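Long-range contacts in acyl-CoA thioester hydrolase ybgC (Escherichia coli K-12, PDB 3GRH), which is a putative thioesterase of the outer membrane, belonging to the pectinesterase family although it neither binds pectin nor shows pectinesterase activity: residues Q118-V123 against G165-G170; W174-S179 against V195-N200; A227-G232 against F250-G255. All blocks are in the same frame, centred on the assembly; numbering follows the deposited sequence.

Contact 1. Residues Q118-V123 against G165-G170; sequences QGTVYV and GKYMPG
Lys166 NZ has three acceptors: the carbonyl oxygen of Thr120 and two waters. The direct bond, Lys166 NZ to Thr120 O, is 2.8 Å long and arrives in the carbonyl plane on a lone pair. One water, 2.8 Å from Lys166 NZ, also takes the backbone N-H of Thr120; the other leads by a weak bond to Gln118 O. The lysine gets there fully stretched, with CG anti to its backbone N (chi1 -174°) and every later torsion extended, which carries the ammonium to Gly119, where a side chain would collide with it. Next along the chain, Tyr167 offers its hydroxyl oxygen to Thr120 OG1, which donates to Tyr167 OH at 2.8 Å and lies at the edge of the ring, in its plane. That hydroxyl in turn bonds Gln93 OE1, which also takes the backbone N-H of Tyr122. In the right-handed parallel beta-helix of this family, the contact lays the loop between helices 154-161 and 174-181 against strand 115-123. Here Tyr167 OH sits 3.7 Å above one face of the Tyr122 ring, toward its rim. The two ring planes are only 26° apart but slid so far that they barely overlap, Tyr122 CD2 meeting Tyr167 CE1 at 3.8 Å. With a phenylalanine at Tyr167, Thr120 OG1 would probably lose its acceptor and Gln93 OE1 one of its donors. Val161 of helix 154-161 packs against Thr120, Tyr122 and Tyr167 alike.

Contact 2. Residues W174-S179 against V195-N200; sequences WYMYDS and VFWSQN
A bend at the end of Met176 (chi3 75°) swings its methyl onto the indole of Trp197, whose own CG stands anti to the backbone N (chi1 175°) and carries the ring out toward the helix. Methionine and tryptophan run antiparallel, each passing alongside the other. Met176 CE comes down over the middle of the five-membered ring, 3.4 Å from its centroid and close to the normal, a CH-pi contact. Its sulfur stands farther off above the six-membered ring, SD lying 5.0 Å from that centroid, which makes this a Met-aromatic contact as well. Packing is close here, for Met176 CE is also 3.3 Å from Trp197 O. In the fold, this is helix 174-181 seated against the outward side of strand 196-198, on the wall of the parallel beta-helix; the disulfide Cys180-Cys192 ties the helix to the chain leading into that strand. At the far rim of the indole, Ser179 OG lies at the edge, in the ring plane, 3.8 Å from Trp197 CH2, while it donates back to Met176 O. Tyr122 meets the same indole edge-to-face, and Trp197 NE1 bonds Asp231 OD2. Tyr175 OH donates a 2.7 Å hydrogen bond to Gln199 OE1. The amide oxygen lies at the edge of the phenol, in its plane, although ring and amide planes are turned 49° apart. The Tyr175 hydroxyl also accepts from the backbone N of Ala125, and Gln199 NE2 is held by Asp231 OD2 and Gly255 O.

Contact 3. Residues A227-G232 against F250-G255; sequences ALRTDG and FVTNSG
Asp231 OD1 takes two donors, one from each segment: Thr252 OG1 at 2.8 Å and Arg229 NE at 3.0 Å. They come from different directions. The hydroxyl stands above the carboxylate plane, whereas the arginine N-H meets the syn lone pair of Asp231 OD1, and that oxygen lies close to the guanidinium plane, in a salt bridge whose second bond, Arg229 NH2 to Asp231 OD2, is weak. The arginine runs out extended, with CG anti to the backbone N (chi1 172°), which carries NE as far as the carboxylate. This polar knot closes the end of a parallel strand pair, 228-230 beside 249-251, on successive turns of the right-handed beta-helix. Thr252 OG1 is doubly engaged, since it also accepts the backbone N-H of Ser254 in an ST turn, a nearly straight bond (168°). Asn258 holds Arg229 NH1. Along the strands, Phe250 N donates to Leu228 O at 3.0 Å; Thr230 N then gives to Phe250 O, and Thr230 O receives Thr252 N. Arg229 and Phe250 leave the sheet on one face. The end of the Phe250 side chain leads away from strand 228-230; the side chains of Phe250 and Asp280, the predicted nucleophile, are about 7 Å apart. On the other face Thr230 and Val251 stand next to each other, CG2 of Thr230 touching CG1 of Val251 at 3.7 Å. Beside the salt bridge, the methyl CG2 of Thr252 packs 3.5 Å from Arg229 NE.

Read from the N terminus, the three contacts come in series, none enclosing or crossing another. Contact 1 closes a loop of 41 residues, bringing the segment between helices 154-161 and 174-181 back to strand 115-123. Contact 2 closes 15 residues, from helix 174-181 to strand 196-198, and contact 3 closes 17, from strand 228-230 to 249-251. These four strands are consecutive neighbours on one side of the beta-helix, so the contacts step along it. Contacts 1 and 2 meet where Val123 pairs with Trp197 and Gln199; contacts 2 and 3 meet where Phe196 O lies 2.8 Å from Arg229 N. Contacts 1 and 3 do not touch, their nearest atoms being about 7 Å apart.

Contact 1. Residues Q118-V123 against G165-G170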
ATOM      1  N   GLN A 118       4.944  20.422  -4.854  1.00 12.95           N
ATOM      2  CA  GLN A 118       5.023  20.317  -3.383  1.00 12.85           C
ATOM      3  C   GLN A 118       3.613  20.550  -2.802  1.00 13.25           C
ATOM      4  O   GLN A 118       2.939  21.520  -3.104  1.00 16.20           O
ATOM      5  CB  GLN A 118       6.026  21.332  -2.790  1.00 14.46           C
ATOM      6  CG  GLN A 118       6.165  21.218  -1.232  1.00 15.85           C
ATOM      7  CD  GLN A 118       6.889  22.367  -0.507  1.00 21.37           C
ATOM      8  OE1 GLN A 118       6.628  23.572  -0.738  1.00 33.19           O
ATOM      9  NE2 GLN A 118       7.765  22.003   0.411  1.00 27.04           N
ATOM     10  N   GLY A 119       3.163  19.650  -1.945  1.00  9.84           N
ATOM     11  CA  GLY A 119       1.941  19.827  -1.206  1.00  9.53           C
ATOM     12  C   GLY A 119       1.119  18.561  -1.215  1.00  9.33           C
ATOM     13  O   GLY A 119       1.292  17.672  -2.058  1.00 10.79           O
ATOM     14  N   THR A 120       0.178  18.502  -0.286  1.00  8.80           N
ATOM     15  CA  THR A 120      -0.724  17.401  -0.207  1.00  7.98           C
ATOM     16  C   THR A 120      -1.656  17.332  -1.400  1.00  8.24           C
ATOM     17  O   THR A 120      -1.980  18.357  -2.019  1.00  8.96           O
ATOM     18  CB  THR A 120      -1.550  17.493   1.081  1.00  8.73           C
ATOM     19  OG1 THR A 120      -2.171  18.773   1.145  1.00  9.43           O
ATOM     20  CG2 THR A 120      -0.732  17.203   2.345  1.00 13.19           C
ATOM     21  N   VAL A 121      -2.206  16.125  -1.648  1.00  7.16           N
ATOM     22  CA  VAL A 121      -3.282  15.958  -2.656  1.00  8.01           C
ATOM     23  C   VAL A 121      -4.266  15.068  -1.917  1.00  9.46           C
ATOM     24  O   VAL A 121      -3.969  13.919  -1.579  1.00  9.38           O
ATOM     25  CB  VAL A 121      -2.794  15.247  -3.883  1.00  9.32           C
ATOM     26  CG1 VAL A 121      -3.950  14.976  -4.837  1.00  9.24           C
ATOM     27  CG2 VAL A 121      -1.705  16.034  -4.598  1.00  9.53           C
ATOM     28  N   TYR A 122      -5.445  15.594  -1.681  1.00  7.98           N
ATOM     29  CA  TYR A 122      -6.538  14.850  -1.035  1.00  7.89           C
ATOM     30  C   TYR A 122      -7.627  14.661  -2.080  1.00  8.75           C
ATOM     31  O   TYR A 122      -8.116  15.626  -2.699  1.00  9.83           O
ATOM     32  CB  TYR A 122      -7.094  15.648   0.090  1.00  7.61           C
ATOM     33  CG  TYR A 122      -6.281  15.740   1.366  1.00  8.85           C
ATOM     34  CD1 TYR A 122      -5.023  15.129   1.494  1.00  7.82           C
ATOM     35  CD2 TYR A 122      -6.730  16.524   2.383  1.00 10.70           C
ATOM     36  CE1 TYR A 122      -4.275  15.266   2.628  1.00  9.73           C
ATOM     37  CE2 TYR A 122      -5.972  16.669   3.495  1.00 12.29           C
ATOM     38  CZ  TYR A 122      -4.800  16.012   3.623  1.00 10.50           C
ATOM     39  OH  TYR A 122      -4.047  16.150   4.815  1.00 15.18           O
ATOM     40  N   VAL A 123      -7.972  13.394  -2.326  1.00  8.86           N
ATOM     41  CA  VAL A 123      -8.980  13.068  -3.367  1.00  8.41           C
ATOM     42  C   VAL A 123     -10.172  12.516  -2.621  1.00  9.84           C
ATOM     43  O   VAL A 123     -10.108  11.443  -2.063  1.00  9.36           O
ATOM     44  CB  VAL A 123      -8.496  12.035  -4.388  1.00  9.49           C
ATOM     45  CG1 VAL A 123      -9.478  11.927  -5.568  1.00 10.86           C
ATOM     46  CG2 VAL A 123      -7.135  12.466  -4.982  1.00 10.90           C
ATOM     47  N   GLY A 165      -5.166  29.079   2.252  1.00 24.56           N
ATOM     48  CA  GLY A 165      -6.547  28.618   2.066  1.00 23.78           C
ATOM     49  C   GLY A 165      -6.733  27.518   1.055  1.00 21.63           C
ATOM     50  O   GLY A 165      -7.770  27.424   0.428  1.00 21.56           O
ATOM     51  N   LYS A 166      -5.722  26.678   0.923  1.00 19.84           N
ATOM     52  CA  LYS A 166      -5.816  25.492   0.118  1.00 18.45           C
ATOM     53  C   LYS A 166      -7.044  24.660   0.479  1.00 17.90           C
ATOM     54  O   LYS A 166      -7.740  24.137  -0.400  1.00 19.79           O
ATOM     55  CB  LYS A 166      -4.556  24.663   0.347  1.00 17.90           C
ATOM     56  CG  LYS A 166      -4.473  23.502  -0.522  1.00 17.09           C
ATOM     57  CD  LYS A 166      -3.125  22.832  -0.400  1.00 17.06           C
ATOM     58  CE  LYS A 166      -3.037  21.594  -1.322  1.00 15.58           C
ATOM     59  NZ  LYS A 166      -1.586  21.086  -1.388  1.00 13.58           N
ATOM     60  N   TYR A 167      -7.271  24.496   1.771  1.00 16.20           N
ATOM     61  CA  TYR A 167      -8.418  23.773   2.305  1.00 16.06           C
ATOM     62  C   TYR A 167      -9.211  24.756   3.128  1.00 15.49           C
ATOM     63  O   TYR A 167      -8.708  25.431   4.021  1.00 16.65           O
ATOM     64  CB  TYR A 167      -7.982  22.565   3.177  1.00 15.46           C
ATOM     65  CG  TYR A 167      -7.133  21.602   2.424  1.00 12.79           C
ATOM     66  CD1 TYR A 167      -7.684  20.727   1.498  1.00 12.99           C
ATOM     67  CD2 TYR A 167      -5.759  21.534   2.638  1.00 14.78           C
ATOM     68  CE1 TYR A 167      -6.909  19.915   0.768  1.00 13.65           C
ATOM     69  CE2 TYR A 167      -4.976  20.679   1.954  1.00 14.96           C
ATOM     70  CZ  TYR A 167      -5.539  19.839   1.006  1.00 14.89           C
ATOM     71  OH  TYR A 167      -4.768  19.004   0.248  1.00 15.85           O
ATOM     72  N   MET A 168     -10.483  24.872   2.757  1.00 16.75           N
ATOM     73  CA  MET A 168     -11.444  25.741   3.413  1.00 18.79           C
ATOM     74  C   MET A 168     -12.820  25.051   3.367  1.00 16.60           C
ATOM     75  O   MET A 168     -13.076  24.221   2.517  1.00 15.62           O
ATOM     76  CB  MET A 168     -11.612  27.064   2.667  1.00 19.59           C
ATOM     77  CG  MET A 168     -10.369  27.807   2.327  1.00 23.53           C
ATOM     78  SD  MET A 168     -10.782  29.446   1.763  1.00 32.05           S
ATOM     79  CE  MET A 168     -11.107  30.308   3.342  1.00 29.93           C
ATOM     80  N   PRO A 169     -13.702  25.355   4.302  1.00 17.28           N
ATOM     81  CA  PRO A 169     -15.024  24.821   4.249  1.00 17.96           C
ATOM     82  C   PRO A 169     -15.611  25.156   2.885  1.00 18.63           C
ATOM     83  O   PRO A 169     -15.441  26.247   2.341  1.00 21.76           O
ATOM     84  CB  PRO A 169     -15.752  25.572   5.352  1.00 18.40           C
ATOM     85  CG  PRO A 169     -14.728  25.996   6.247  1.00 19.46           C
ATOM     86  CD  PRO A 169     -13.518  26.240   5.457  1.00 17.79           C
ATOM     87  N   GLY A 170     -16.264  24.220   2.289  1.00 19.58           N
ATOM     88  CA  GLY A 170     -16.810  24.555   0.970  1.00 18.85           C
ATOM     89  C   GLY A 170     -15.881  24.279  -0.167  1.00 18.82           C
ATOM     90  O   GLY A 170     -16.315  24.331  -1.343  1.00 18.87           O
TER
HETATM   91  O   HOH W   1      -0.191  22.670  -3.197  1.00 28.15           O
HETATM   92  O   HOH W   2      -0.198  21.174   1.015  1.00 17.92           O

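Contact 2. Residues W174-S179 against V195-N200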
ATOM      1  N   TRP A 174     -12.575  19.228   2.210  1.00 15.34           N
ATOM      2  CA  TRP A 174     -12.649  19.782   3.571  1.00 15.52           C
ATOM      3  C   TRP A 174     -12.828  18.742   4.655  1.00 16.41           C
ATOM      4  O   TRP A 174     -12.193  18.848   5.704  1.00 16.15           O
ATOM      5  CB  TRP A 174     -13.796  20.790   3.682  1.00 16.56           C
ATOM      6  CG  TRP A 174     -13.900  21.369   5.070  1.00 15.98           C
ATOM      7  CD1 TRP A 174     -14.842  21.142   5.958  1.00 17.87           C
ATOM      8  CD2 TRP A 174     -12.913  22.186   5.711  1.00 17.65           C
ATOM      9  NE1 TRP A 174     -14.574  21.826   7.126  1.00 18.98           N
ATOM     10  CE2 TRP A 174     -13.369  22.461   6.998  1.00 18.10           C
ATOM     11  CE3 TRP A 174     -11.685  22.708   5.308  1.00 16.85           C
ATOM     12  CZ2 TRP A 174     -12.646  23.245   7.890  1.00 19.66           C
ATOM     13  CZ3 TRP A 174     -10.982  23.515   6.190  1.00 18.37           C
ATOM     14  CH2 TRP A 174     -11.447  23.746   7.452  1.00 17.81           C
ATOM     15  N   TYR A 175     -13.739  17.790   4.439  1.00 15.80           N
ATOM     16  CA  TYR A 175     -14.031  16.837   5.490  1.00 15.66           C
ATOM     17  C   TYR A 175     -12.764  16.066   5.876  1.00 15.23           C
ATOM     18  O   TYR A 175     -12.597  15.653   7.039  1.00 16.62           O
ATOM     19  CB  TYR A 175     -15.179  15.933   5.094  1.00 16.19           C
ATOM     20  CG  TYR A 175     -14.838  14.837   4.140  1.00 17.14           C
ATOM     21  CD1 TYR A 175     -14.503  13.580   4.604  1.00 17.65           C
ATOM     22  CD2 TYR A 175     -14.960  15.025   2.779  1.00 18.86           C
ATOM     23  CE1 TYR A 175     -14.147  12.582   3.723  1.00 17.07           C
ATOM     24  CE2 TYR A 175     -14.661  13.999   1.864  1.00 19.88           C
ATOM     25  CZ  TYR A 175     -14.263  12.770   2.333  1.00 17.68           C
ATOM     26  OH  TYR A 175     -13.953  11.785   1.426  1.00 14.69           O
ATOM     27  N   MET A 176     -11.907  15.812   4.882  1.00 15.97           N
ATOM     28  CA  MET A 176     -10.616  15.096   5.077  1.00 14.21           C
ATOM     29  C   MET A 176      -9.652  15.946   5.915  1.00 15.00           C
ATOM     30  O   MET A 176      -9.154  15.522   6.971  1.00 15.55           O
ATOM     31  CB  MET A 176     -10.003  14.752   3.726  1.00 14.39           C
ATOM     32  CG  MET A 176     -10.829  13.724   2.998  1.00 13.66           C
ATOM     33  SD  MET A 176     -10.397  13.400   1.282  1.00 14.96           S
ATOM     34  CE  MET A 176      -8.908  12.440   1.508  1.00 13.53           C
ATOM     35  N   TYR A 177      -9.439  17.186   5.489  1.00 15.21           N
ATOM     36  CA  TYR A 177      -8.567  18.095   6.174  1.00 14.77           C
ATOM     37  C   TYR A 177      -9.060  18.328   7.565  1.00 14.70           C
ATOM     38  O   TYR A 177      -8.264  18.302   8.497  1.00 16.21           O
ATOM     39  CB  TYR A 177      -8.486  19.385   5.425  1.00 15.26           C
ATOM     40  CG  TYR A 177      -7.642  20.399   6.120  1.00 14.79           C
ATOM     41  CD1 TYR A 177      -6.242  20.284   6.062  1.00 16.02           C
ATOM     42  CD2 TYR A 177      -8.199  21.401   6.871  1.00 14.14           C
ATOM     43  CE1 TYR A 177      -5.444  21.175   6.727  1.00 17.22           C
ATOM     44  CE2 TYR A 177      -7.415  22.293   7.504  1.00 17.37           C
ATOM     45  CZ  TYR A 177      -6.038  22.187   7.420  1.00 15.99           C
ATOM     46  OH  TYR A 177      -5.301  23.157   8.146  1.00 19.20           O
ATOM     47  N   ASP A 178     -10.357  18.552   7.715  1.00 15.52           N
ATOM     48  CA  ASP A 178     -10.941  18.914   9.036  1.00 16.51           C
ATOM     49  C   ASP A 178     -10.826  17.793  10.050  1.00 17.99           C
ATOM     50  O   ASP A 178     -10.626  18.032  11.223  1.00 20.38           O
ATOM     51  CB  ASP A 178     -12.394  19.280   8.854  1.00 17.48           C
ATOM     52  CG  ASP A 178     -12.982  20.020  10.013  1.00 19.77           C
ATOM     53  OD1 ASP A 178     -12.285  20.795  10.706  1.00 24.34           O
ATOM     54  OD2 ASP A 178     -14.195  19.802  10.180  1.00 23.51           O
ATOM     55  N   SER A 179     -10.896  16.556   9.606  1.00 18.94           N
ATOM     56  CA  SER A 179     -10.709  15.416  10.520  1.00 20.91           C
ATOM     57  C   SER A 179      -9.335  15.363  11.169  1.00 22.82           C
ATOM     58  O   SER A 179      -9.152  14.810  12.279  1.00 25.24           O
ATOM     59  CB  SER A 179     -10.999  14.068   9.821  1.00 20.73           C
ATOM     60  OG  SER A 179     -10.021  13.712   8.845  1.00 24.72           O
ATOM     61  N   VAL A 195       0.940  12.289   2.289  1.00  7.83           N
ATOM     62  CA  VAL A 195       1.075  13.353   1.268  1.00  8.58           C
ATOM     63  C   VAL A 195      -0.109  13.275   0.317  1.00  8.04           C
ATOM     64  O   VAL A 195      -0.694  14.271  -0.045  1.00  7.93           O
ATOM     65  CB  VAL A 195       2.425  13.224   0.502  1.00  8.26           C
ATOM     66  CG1 VAL A 195       2.480  14.259  -0.634  1.00 10.14           C
ATOM     67  CG2 VAL A 195       3.606  13.352   1.493  1.00  9.43           C
ATOM     68  N   PHE A 196      -0.398  12.072  -0.166  1.00  8.28           N
ATOM     69  CA  PHE A 196      -1.469  11.807  -1.112  1.00  6.74           C
ATOM     70  C   PHE A 196      -2.432  10.910  -0.374  1.00  6.53           C
ATOM     71  O   PHE A 196      -2.075   9.814   0.024  1.00  7.82           O
ATOM     72  CB  PHE A 196      -0.906  11.104  -2.368  1.00  7.48           C
ATOM     73  CG  PHE A 196      -1.785  11.099  -3.511  1.00  8.36           C
ATOM     74  CD1 PHE A 196      -1.505  11.871  -4.650  1.00 12.28           C
ATOM     75  CD2 PHE A 196      -2.924  10.402  -3.503  1.00  9.73           C
ATOM     76  CE1 PHE A 196      -2.333  11.858  -5.712  1.00 13.55           C
ATOM     77  CE2 PHE A 196      -3.833  10.444  -4.616  1.00 10.11           C
ATOM     78  CZ  PHE A 196      -3.484  11.186  -5.698  1.00  8.84           C
ATOM     79  N   TRP A 197      -3.657  11.387  -0.186  1.00  5.52           N
ATOM     80  CA  TRP A 197      -4.699  10.618   0.519  1.00  5.26           C
ATOM     81  C   TRP A 197      -5.942  10.639  -0.298  1.00  5.88           C
ATOM     82  O   TRP A 197      -6.471  11.664  -0.633  1.00  8.19           O
ATOM     83  CB  TRP A 197      -4.974  11.268   1.840  1.00  6.64           C
ATOM     84  CG  TRP A 197      -6.075  10.729   2.668  1.00  7.39           C
ATOM     85  CD1 TRP A 197      -6.710   9.535   2.527  1.00  7.59           C
ATOM     86  CD2 TRP A 197      -6.660  11.345   3.837  1.00  8.26           C
ATOM     87  NE1 TRP A 197      -7.675   9.406   3.489  1.00  8.13           N
ATOM     88  CE2 TRP A 197      -7.695  10.522   4.261  1.00 11.04           C
ATOM     89  CE3 TRP A 197      -6.499  12.587   4.454  1.00 12.54           C
ATOM     90  CZ2 TRP A 197      -8.495  10.832   5.345  1.00 12.06           C
ATOM     91  CZ3 TRP A 197      -7.236  12.855   5.556  1.00  9.08           C
ATOM     92  CH2 TRP A 197      -8.232  12.019   5.980  1.00 10.57           C
ATOM     93  N   SER A 198      -6.340   9.448  -0.690  1.00  5.77           N
ATOM     94  CA  SER A 198      -7.578   9.266  -1.465  1.00  5.93           C
ATOM     95  C   SER A 198      -8.607   8.452  -0.755  1.00  8.00           C
ATOM     96  O   SER A 198      -8.269   7.448  -0.178  1.00  6.78           O
ATOM     97  CB  SER A 198      -7.254   8.589  -2.748  1.00  8.67           C
ATOM     98  OG  SER A 198      -8.414   8.344  -3.546  1.00  8.27           O
ATOM     99  N   GLN A 199      -9.864   8.936  -0.813  1.00  7.10           N
ATOM    100  CA  GLN A 199     -11.006   8.111  -0.483  1.00  7.69           C
ATOM    101  C   GLN A 199     -11.846   7.821  -1.708  1.00  7.84           C
ATOM    102  O   GLN A 199     -12.985   7.330  -1.613  1.00 10.52           O
ATOM    103  CB  GLN A 199     -11.871   8.792   0.543  1.00  8.30           C
ATOM    104  CG  GLN A 199     -11.106   9.110   1.796  1.00 11.50           C
ATOM    105  CD  GLN A 199     -12.003   9.098   2.942  1.00 15.73           C
ATOM    106  OE1 GLN A 199     -13.112   9.664   2.886  1.00 16.47           O
ATOM    107  NE2 GLN A 199     -11.626   8.336   3.965  1.00 15.34           N
ATOM    108  N   ASN A 200     -11.372   8.160  -2.887  1.00  7.75           N
ATOM    109  CA  ASN A 200     -12.155   8.013  -4.132  1.00  6.71           C
ATOM    110  C   ASN A 200     -12.187   6.535  -4.563  1.00  7.72           C
ATOM    111  O   ASN A 200     -11.158   5.891  -4.823  1.00  7.29           O
ATOM    112  CB  ASN A 200     -11.410   8.853  -5.195  1.00  7.70           C
ATOM    113  CG  ASN A 200     -12.099   8.969  -6.491  1.00 10.02           C
ATOM    114  OD1 ASN A 200     -11.608   8.472  -7.545  1.00 11.41           O
ATOM    115  ND2 ASN A 200     -13.277   9.554  -6.468  1.00 11.23           N
TER

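Contact 3. Residues A227-G232 against F250-G255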
ATOM      1  N   ALA A 227       3.471   8.215   2.367  1.00  7.44           N
ATOM      2  CA  ALA A 227       3.519   8.795   1.050  1.00  7.04           C
ATOM      3  C   ALA A 227       2.123   8.758   0.447  1.00  8.79           C
ATOM      4  O   ALA A 227       1.582   9.750   0.124  1.00  7.02           O
ATOM      5  CB  ALA A 227       4.494   8.080   0.183  1.00  8.18           C
ATOM      6  N   LEU A 228       1.559   7.562   0.296  1.00  8.10           N
ATOM      7  CA  LEU A 228       0.242   7.360  -0.366  1.00  7.80           C
ATOM      8  C   LEU A 228      -0.626   6.616   0.619  1.00  8.86           C
ATOM      9  O   LEU A 228      -0.292   5.545   1.021  1.00  8.77           O
ATOM     10  CB  LEU A 228       0.412   6.526  -1.597  1.00  7.21           C
ATOM     11  CG  LEU A 228      -0.873   6.216  -2.328  1.00  8.98           C
ATOM     12  CD1 LEU A 228      -1.767   7.374  -2.686  1.00 11.67           C
ATOM     13  CD2 LEU A 228      -0.432   5.468  -3.616  1.00 13.12           C
ATOM     14  N   ARG A 229      -1.808   7.160   0.887  1.00  6.49           N
ATOM     15  CA  ARG A 229      -2.871   6.480   1.606  1.00  8.12           C
ATOM     16  C   ARG A 229      -4.060   6.333   0.709  1.00  9.06           C
ATOM     17  O   ARG A 229      -4.470   7.309   0.058  1.00  9.22           O
ATOM     18  CB  ARG A 229      -3.263   7.279   2.779  1.00  9.49           C
ATOM     19  CG  ARG A 229      -4.466   6.777   3.491  1.00  9.61           C
ATOM     20  CD  ARG A 229      -4.800   7.427   4.764  1.00 11.83           C
ATOM     21  NE  ARG A 229      -6.130   7.048   5.257  1.00 12.63           N
ATOM     22  CZ  ARG A 229      -6.720   7.669   6.270  1.00 12.85           C
ATOM     23  NH1 ARG A 229      -6.094   8.632   6.943  1.00 15.71           N
ATOM     24  NH2 ARG A 229      -7.948   7.346   6.571  1.00 12.82           N
ATOM     25  N   THR A 230      -4.605   5.132   0.626  1.00  9.91           N
ATOM     26  CA  THR A 230      -5.793   4.931  -0.195  1.00  8.79           C
ATOM     27  C   THR A 230      -6.835   4.181   0.618  1.00 11.50           C
ATOM     28  O   THR A 230      -6.531   3.205   1.261  1.00 11.06           O
ATOM     29  CB  THR A 230      -5.504   4.333  -1.575  1.00 12.91           C
ATOM     30  OG1 THR A 230      -6.731   4.097  -2.278  1.00 12.57           O
ATOM     31  CG2 THR A 230      -4.779   3.032  -1.482  1.00 16.94           C
ATOM     32  N   ASP A 231      -8.058   4.713   0.609  1.00  7.41           N
ATOM     33  CA  ASP A 231      -9.196   4.098   1.355  1.00  8.37           C
ATOM     34  C   ASP A 231     -10.318   3.651   0.406  1.00  8.10           C
ATOM     35  O   ASP A 231     -11.273   2.977   0.862  1.00 11.13           O
ATOM     36  CB  ASP A 231      -9.832   5.137   2.331  1.00  8.62           C
ATOM     37  CG  ASP A 231      -8.876   5.789   3.294  1.00 13.00           C
ATOM     38  OD1 ASP A 231      -7.737   5.290   3.453  1.00 16.01           O
ATOM     39  OD2 ASP A 231      -9.288   6.870   3.885  1.00 12.25           O
ATOM     40  N   GLY A 232     -10.226   3.983  -0.886  1.00  8.43           N
ATOM     41  CA  GLY A 232     -11.262   3.676  -1.849  1.00  8.03           C
ATOM     42  C   GLY A 232     -11.267   2.220  -2.289  1.00  8.22           C
ATOM     43  O   GLY A 232     -10.279   1.508  -2.188  1.00  8.23           O
ATOM     44  N   PHE A 250      -0.077   3.107   2.780  1.00  8.44           N
ATOM     45  CA  PHE A 250      -1.013   2.754   3.832  1.00 10.52           C
ATOM     46  C   PHE A 250      -2.370   2.566   3.189  1.00 11.77           C
ATOM     47  O   PHE A 250      -2.849   3.451   2.490  1.00 12.79           O
ATOM     48  CB  PHE A 250      -1.091   3.866   4.860  1.00 13.13           C
ATOM     49  CG  PHE A 250      -1.382   3.368   6.244  1.00 14.62           C
ATOM     50  CD1 PHE A 250      -0.403   3.384   7.193  1.00 19.91           C
ATOM     51  CD2 PHE A 250      -2.555   2.717   6.536  1.00 19.68           C
ATOM     52  CE1 PHE A 250      -0.624   2.860   8.474  1.00 20.80           C
ATOM     53  CE2 PHE A 250      -2.810   2.187   7.796  1.00 19.97           C
ATOM     54  CZ  PHE A 250      -1.858   2.265   8.771  1.00 19.85           C
ATOM     55  N   VAL A 251      -2.967   1.396   3.351  1.00  8.65           N
ATOM     56  CA  VAL A 251      -4.328   1.258   2.929  1.00 11.19           C
ATOM     57  C   VAL A 251      -5.222   1.181   4.138  1.00 11.03           C
ATOM     58  O   VAL A 251      -4.840   0.683   5.171  1.00 11.03           O
ATOM     59  CB  VAL A 251      -4.540   0.063   2.115  1.00 12.25           C
ATOM     60  CG1 VAL A 251      -3.768   0.261   0.758  1.00 16.25           C
ATOM     61  CG2 VAL A 251      -3.990  -1.176   2.741  1.00 14.71           C
ATOM     62  N   THR A 252      -6.392   1.776   4.053  1.00 13.29           N
ATOM     63  CA  THR A 252      -7.326   1.644   5.114  1.00 13.66           C
ATOM     64  C   THR A 252      -8.712   1.443   4.552  1.00 13.67           C
ATOM     65  O   THR A 252      -8.930   1.473   3.331  1.00 13.37           O
ATOM     66  CB  THR A 252      -7.404   2.863   6.079  1.00 16.74           C
ATOM     67  OG1 THR A 252      -8.443   3.749   5.635  1.00 21.07           O
ATOM     68  CG2 THR A 252      -6.091   3.662   6.304  1.00 17.93           C
ATOM     69  N   ASN A 253      -9.617   1.105   5.432  1.00 12.18           N
ATOM     70  CA  ASN A 253     -10.998   0.883   5.135  1.00 11.67           C
ATOM     71  C   ASN A 253     -11.871   1.970   5.777  1.00 12.30           C
ATOM     72  O   ASN A 253     -13.045   1.793   5.990  1.00 14.89           O
ATOM     73  CB  ASN A 253     -11.481  -0.531   5.541  1.00 11.67           C
ATOM     74  CG  ASN A 253     -11.537  -0.753   6.967  1.00 10.95           C
ATOM     75  OD1 ASN A 253     -10.891  -0.054   7.720  1.00 10.43           O
ATOM     76  ND2 ASN A 253     -12.223  -1.837   7.368  1.00  9.52           N
ATOM     77  N   SER A 254     -11.281   3.091   6.066  1.00 13.97           N
ATOM     78  CA  SER A 254     -11.965   4.204   6.652  1.00 13.17           C
ATOM     79  C   SER A 254     -13.046   4.753   5.767  1.00 14.37           C
ATOM     80  O   SER A 254     -12.946   4.777   4.511  1.00 15.51           O
ATOM     81  CB  SER A 254     -10.923   5.314   6.867  1.00 13.76           C
ATOM     82  OG  SER A 254     -11.504   6.485   7.406  1.00 17.14           O
ATOM     83  N   GLY A 255     -14.076   5.274   6.440  1.00 16.37           N
ATOM     84  CA  GLY A 255     -15.076   6.120   5.801  1.00 17.84           C
ATOM     85  C   GLY A 255     -14.782   7.558   6.145  1.00 16.98           C
ATOM     86  O   GLY A 255     -13.633   7.937   6.369  1.00 16.86           O
TER